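PDB 6BVD: light Chain from Clostridium botulinum, which is the zinc-dependent protease domain of a mosaic botulinum neurotoxin, a metalloendopeptidase that probably cleaves a neuronal SNARE protein. Local coordinates for residues A[122-136]-A[172-184]. Sequence-based numbering, arbitrary orientation.
Sequences NSYTQEEQFTTNNRT and IIYSPYQSMEATP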
loop_
_atom_site.group_PDB
_atom_site.type_symbol
_atom_site.label_atom_id
_atom_site.label_comp_id
_atom_site.label_asym_id
_atom_site.label_seq_id
_atom_site.Cartn_x
_atom_site.Cartn_y
_atom_site.Cartn_z
ATOM N N ASN A 122 17.317 25.516 -26.507
ATOM C CA ASN A 122 18.346 24.546 -26.868
ATOM C C ASN A 122 19.367 25.168 -27.820
ATOM O O ASN A 122 19.366 26.392 -28.027
ATOM C CB ASN A 122 17.704 23.292 -27.464
ATOM C CG ASN A 122 16.854 23.590 -28.711
ATOM O OD1 ASN A 122 17.373 23.965 -29.745
ATOM N ND2 ASN A 122 15.548 23.360 -28.615
ATOM N N SER A 123 20.254 24.350 -28.408
ATOM C CA SER A 123 21.310 24.920 -29.225
ATOM C C SER A 123 20.814 25.789 -30.374
ATOM O O SER A 123 21.466 26.758 -30.713
ATOM C CB SER A 123 22.213 23.813 -29.783
ATOM O OG SER A 123 22.928 23.262 -28.695
ATOM N N TYR A 124 19.649 25.461 -30.915
ATOM C CA TYR A 124 19.102 26.133 -32.093
ATOM C C TYR A 124 17.907 27.038 -31.795
ATOM O O TYR A 124 17.064 27.234 -32.680
ATOM C CB TYR A 124 18.685 25.084 -33.107
ATOM C CG TYR A 124 19.874 24.304 -33.622
ATOM C CD1 TYR A 124 21.101 24.928 -33.840
ATOM C CD2 TYR A 124 19.790 22.949 -33.837
ATOM C CE1 TYR A 124 22.226 24.194 -34.317
ATOM C CE2 TYR A 124 20.907 22.215 -34.298
ATOM C CZ TYR A 124 22.106 22.847 -34.528
ATOM O OH TYR A 124 23.200 22.101 -34.980
ATOM N N THR A 125 17.839 27.590 -30.578
ATOM C CA THR A 125 16.831 28.624 -30.259
ATOM C C THR A 125 17.564 29.880 -29.779
ATOM O O THR A 125 18.747 29.813 -29.429
ATOM C CB THR A 125 15.787 28.148 -29.197
ATOM O OG1 THR A 125 16.428 27.855 -27.949
ATOM C CG2 THR A 125 15.021 26.918 -29.665
ATOM N N GLN A 126 16.903 31.042 -29.825
ATOM C CA GLN A 126 17.517 32.305 -29.404
ATOM C C GLN A 126 17.882 32.337 -27.913
ATOM O O GLN A 126 17.036 32.033 -27.059
ATOM C CB GLN A 126 16.573 33.486 -29.699
ATOM C CG GLN A 126 16.327 33.702 -31.158
ATOM C CD GLN A 126 15.202 32.825 -31.696
ATOM O OE1 GLN A 126 14.593 32.035 -30.953
ATOM N NE2 GLN A 126 14.927 32.947 -32.998
ATOM N N GLU A 127 19.096 32.804 -27.615
ATOM C CA GLU A 127 19.601 32.841 -26.235
ATOM C C GLU A 127 18.797 33.786 -25.326
ATOM O O GLU A 127 18.665 33.517 -24.136
ATOM C CB GLU A 127 21.073 33.249 -26.215
ATOM C CG GLU A 127 21.952 32.286 -27.041
ATOM C CD GLU A 127 23.444 32.528 -26.870
ATOM O OE1 GLU A 127 23.848 33.111 -25.841
ATOM O OE2 GLU A 127 24.215 32.121 -27.770
ATOM N N GLU A 128 18.265 34.869 -25.897
ATOM C CA GLU A 128 17.506 35.877 -25.127
ATOM C C GLU A 128 16.097 35.457 -24.748
ATOM O O GLU A 128 15.377 36.171 -24.038
ATOM C CB GLU A 128 17.414 37.196 -25.919
ATOM C CG GLU A 128 18.739 37.777 -26.291
ATOM C CD GLU A 128 19.373 37.098 -27.499
ATOM O OE1 GLU A 128 18.684 36.307 -28.193
ATOM O OE2 GLU A 128 20.583 37.320 -27.709
ATOM N N GLN A 129 15.698 34.290 -25.208
ATOM C CA GLN A 129 14.312 33.874 -25.131
ATOM C C GLN A 129 14.150 32.571 -24.380
ATOM O O GLN A 129 14.945 31.643 -24.577
ATOM C CB GLN A 129 13.765 33.730 -26.544
ATOM C CG GLN A 129 12.280 33.795 -26.675
ATOM C CD GLN A 129 11.842 33.722 -28.122
ATOM O OE1 GLN A 129 12.428 32.995 -28.922
ATOM N NE2 GLN A 129 10.793 34.464 -28.462
ATOM N N PHE A 130 13.169 32.528 -23.481
ATOM C CA PHE A 130 12.638 31.260 -22.973
ATOM C C PHE A 130 11.691 30.714 -24.036
ATOM O O PHE A 130 10.627 31.303 -24.294
ATOM C CB PHE A 130 11.891 31.426 -21.639
ATOM C CG PHE A 130 12.786 31.395 -20.413
ATOM C CD1 PHE A 130 14.019 30.742 -20.435
ATOM C CD2 PHE A 130 12.400 32.058 -19.253
ATOM C CE1 PHE A 130 14.851 30.753 -19.290
ATOM C CE2 PHE A 130 13.205 32.065 -18.116
ATOM C CZ PHE A 130 14.433 31.401 -18.131
ATOM N N THR A 131 12.082 29.614 -24.679
ATOM C CA THR A 131 11.310 29.040 -25.772
ATOM C C THR A 131 10.452 27.831 -25.346
ATOM O O THR A 131 10.960 26.778 -24.917
ATOM C CB THR A 131 12.248 28.655 -26.919
ATOM O OG1 THR A 131 12.896 29.843 -27.376
ATOM C CG2 THR A 131 11.488 28.034 -28.051
ATOM N N THR A 132 9.139 27.997 -25.477
ATOM C CA THR A 132 8.183 27.003 -25.043
ATOM C C THR A 132 7.521 26.290 -26.220
ATOM O O THR A 132 6.891 25.277 -26.043
ATOM C CB THR A 132 7.056 27.626 -24.193
ATOM O OG1 THR A 132 6.287 28.506 -25.018
ATOM C CG2 THR A 132 7.625 28.384 -23.027
ATOM N N ASN A 133 7.652 26.803 -27.430
ATOM C CA ASN A 133 6.751 26.333 -28.471
ATOM C C ASN A 133 7.377 25.326 -29.421
ATOM O O ASN A 133 7.411 25.537 -30.643
ATOM C CB ASN A 133 6.207 27.524 -29.277
ATOM C CG ASN A 133 7.308 28.381 -29.853
ATOM O OD1 ASN A 133 8.442 28.383 -29.372
ATOM N ND2 ASN A 133 6.984 29.109 -30.911
ATOM N N ASN A 134 7.951 24.257 -28.869
ATOM C CA ASN A 134 8.342 23.142 -29.710
ATOM C C ASN A 134 8.273 21.809 -28.923
ATOM O O ASN A 134 8.079 21.802 -27.684
ATOM C CB ASN A 134 9.726 23.377 -30.315
ATOM C CG ASN A 134 10.833 23.420 -29.281
ATOM O OD1 ASN A 134 11.107 22.415 -28.626
ATOM N ND2 ASN A 134 11.529 24.557 -29.181
ATOM N N ARG A 135 8.420 20.695 -29.643
ATOM C CA ARG A 135 8.058 19.387 -29.121
ATOM C C ARG A 135 9.003 18.849 -28.064
ATOM O O ARG A 135 8.676 17.832 -27.421
ATOM C CB ARG A 135 7.964 18.367 -30.241
ATOM C CG ARG A 135 9.288 18.058 -30.879
ATOM C CD ARG A 135 9.241 16.703 -31.506
ATOM N NE ARG A 135 8.570 16.752 -32.808
ATOM C CZ ARG A 135 9.186 16.642 -33.981
ATOM N NH1 ARG A 135 10.511 16.562 -34.058
ATOM N NH2 ARG A 135 8.472 16.711 -35.093
ATOM N N THR A 136 10.125 19.517 -27.834
ATOM C CA THR A 136 11.037 19.057 -26.762
ATOM C C THR A 136 10.646 19.524 -25.357
ATOM O O THR A 136 11.193 19.005 -24.382
ATOM C CB THR A 136 12.497 19.517 -26.992
ATOM O OG1 THR A 136 12.599 20.951 -27.002
ATOM C CG2 THR A 136 13.099 18.904 -28.308
ATOM N N ILE A 172 13.788 13.615 -26.805
ATOM C CA ILE A 172 13.086 14.176 -27.965
ATOM C C ILE A 172 13.978 15.104 -28.782
ATOM O O ILE A 172 14.806 15.842 -28.228
ATOM C CB ILE A 172 11.808 14.925 -27.519
ATOM C CG1 ILE A 172 10.886 13.994 -26.695
ATOM C CG2 ILE A 172 11.081 15.518 -28.761
ATOM C CD1 ILE A 172 10.383 12.753 -27.459
ATOM N N ILE A 173 13.824 15.047 -30.112
ATOM C CA ILE A 173 14.595 15.826 -31.055
ATOM C C ILE A 173 13.847 17.071 -31.576
ATOM O O ILE A 173 12.673 16.985 -31.902
ATOM C CB ILE A 173 14.996 14.929 -32.245
ATOM C CG1 ILE A 173 15.964 13.850 -31.772
ATOM C CG2 ILE A 173 15.568 15.762 -33.404
ATOM C CD1 ILE A 173 16.034 12.657 -32.705
ATOM N N TYR A 174 14.543 18.209 -31.641
ATOM C CA TYR A 174 14.010 19.447 -32.232
ATOM C C TYR A 174 14.571 19.627 -33.643
ATOM O O TYR A 174 15.772 19.460 -33.864
ATOM C CB TYR A 174 14.355 20.664 -31.344
ATOM C CG TYR A 174 13.965 22.025 -31.878
ATOM C CD1 TYR A 174 12.644 22.312 -32.222
ATOM C CD2 TYR A 174 14.906 23.048 -31.994
ATOM C CE1 TYR A 174 12.281 23.566 -32.707
ATOM C CE2 TYR A 174 14.547 24.319 -32.464
ATOM C CZ TYR A 174 13.233 24.568 -32.826
ATOM O OH TYR A 174 12.853 25.814 -33.308
ATOM N N SER A 175 13.700 19.932 -34.599
ATOM C CA SER A 175 14.151 20.246 -35.931
ATOM C C SER A 175 13.501 21.521 -36.434
ATOM O O SER A 175 12.428 21.461 -37.020
ATOM C CB SER A 175 13.869 19.119 -36.905
ATOM O OG SER A 175 14.405 19.503 -38.175
ATOM N N PRO A 176 14.190 22.664 -36.259
ATOM C CA PRO A 176 13.668 23.998 -36.622
ATOM C C PRO A 176 13.458 24.164 -38.134
ATOM O O PRO A 176 12.418 24.633 -38.609
ATOM C CB PRO A 176 14.746 24.969 -36.124
ATOM C CG PRO A 176 15.950 24.144 -35.805
ATOM C CD PRO A 176 15.549 22.702 -35.688
ATOM N N TYR A 177 14.474 23.760 -38.890
ATOM C CA TYR A 177 14.460 23.901 -40.326
ATOM C C TYR A 177 15.579 23.069 -40.924
ATOM O O TYR A 177 16.439 22.556 -40.194
ATOM C CB TYR A 177 14.606 25.376 -40.713
ATOM C CG TYR A 177 15.613 26.128 -39.865
ATOM C CD1 TYR A 177 15.200 27.006 -38.871
ATOM C CD2 TYR A 177 16.975 25.966 -40.062
ATOM C CE1 TYR A 177 16.127 27.695 -38.084
ATOM C CE2 TYR A 177 17.902 26.655 -39.292
ATOM C CZ TYR A 177 17.478 27.514 -38.305
ATOM O OH TYR A 177 18.430 28.176 -37.550
ATOM N N GLN A 178 15.531 22.919 -42.245
ATOM C CA GLN A 178 16.572 22.248 -43.029
ATOM C C GLN A 178 16.984 20.872 -42.529
ATOM O O GLN A 178 18.148 20.470 -42.718
ATOM C CB GLN A 178 17.807 23.139 -43.114
ATOM C CG GLN A 178 17.581 24.434 -43.891
ATOM C CD GLN A 178 18.882 25.121 -44.230
ATOM O OE1 GLN A 178 19.714 24.567 -44.972
ATOM N NE2 GLN A 178 19.110 26.298 -43.642
ATOM N N SER A 179 16.035 20.147 -41.934
ATOM C CA SER A 179 16.237 18.769 -41.470
ATOM C C SER A 179 17.257 18.672 -40.338
ATOM O O SER A 179 17.663 17.588 -39.954
ATOM C CB SER A 179 16.686 17.867 -42.627
ATOM O OG SER A 179 15.726 17.842 -43.663
ATOM N N MET A 180 17.670 19.819 -39.831
ATOM C CA MET A 180 18.575 19.914 -38.710
ATOM C C MET A 180 18.046 19.181 -37.471
ATOM O O MET A 180 16.834 19.122 -37.248
ATOM C CB MET A 180 18.778 21.387 -38.416
ATOM C CG MET A 180 20.026 21.776 -37.677
ATOM S SD MET A 180 20.007 23.574 -37.663
ATOM C CE MET A 180 19.443 23.753 -39.323
ATOM N N GLU A 181 18.938 18.670 -36.626
ATOM C CA GLU A 181 18.485 17.938 -35.439
ATOM C C GLU A 181 19.225 18.359 -34.178
ATOM O O GLU A 181 20.450 18.275 -34.091
ATOM C CB GLU A 181 18.613 16.426 -35.650
ATOM C CG GLU A 181 17.599 15.884 -36.622
ATOM C CD GLU A 181 17.556 14.367 -36.676
ATOM O OE1 GLU A 181 18.118 13.713 -35.776
ATOM O OE2 GLU A 181 16.964 13.828 -37.637
ATOM N N ALA A 182 18.464 18.900 -33.238
ATOM C CA ALA A 182 18.981 19.222 -31.926
ATOM C C ALA A 182 18.562 18.125 -30.958
ATOM O O ALA A 182 17.417 17.628 -31.006
ATOM C CB ALA A 182 18.473 20.570 -31.461
ATOM N N THR A 183 19.479 17.748 -30.072
ATOM C CA THR A 183 19.167 16.774 -29.023
ATOM C C THR A 183 19.451 17.378 -27.651
ATOM O O THR A 183 20.462 17.077 -27.027
ATOM C CB THR A 183 19.998 15.472 -29.210
ATOM O OG1 THR A 183 21.381 15.815 -29.234
ATOM C CG2 THR A 183 19.645 14.825 -30.516
ATOM N N PRO A 184 18.552 18.262 -27.177
ATOM C CA PRO A 184 18.870 19.003 -25.960
ATOM C C PRO A 184 19.061 18.124 -24.725
ATOM O O PRO A 184 19.728 18.593 -23.825
ATOM C CB PRO A 184 17.656 19.948 -25.761
ATOM C CG PRO A 184 16.614 19.472 -26.797
ATOM C CD PRO A 184 17.371 18.789 -27.884
HETATM O O HOH W 1 14.711 28.100 -33.582
HETATM O O HOH W 2 18.808 28.476 -35.071
HETATM O O HOH W 3 10.670 26.654 -30.744
#
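A hairpin-like loop closed by a type I' turn from Y177 to M180, its arms paired by Y174 and A182, presses against segment 122-136 and illustrates how one tyrosine can tie two loop segments together. With CG anti to the backbone N (chi1 175°), the Y174 ring extends between N134 and N122. N134 lays its amide over one face, the planes 29° apart and CB 3.5 Å from Y174 CE1, while P176 CD covers the opposite face. N134 OD1 accepts from T136 N, closing an Asx turn, and also from T136 OG1; the two bonds help fix the amide's rotation. A second Asx turn orients N122, whose ND2 lies 3.5 Å from Y174 CD2. Water links Y174 OH to Y124 O, 2.7 Å from the water oxygen. M180 SD sits above the centre of the Y124 ring, 3.7 Å from its centroid, a Met-aromatic contact, with A182 CB 3.6 Å from Y124 CD2. R135 NH1 donates to I173 O (3.1 Å, 160°), while R135 NE forms a salt bridge with E30. Segment 172-184 follows edge strand 168-171 of the mixed sheet; segment 122-136 carries strand 129-130, paired in parallel with 306-307 beside helices 280-301 and 313-323.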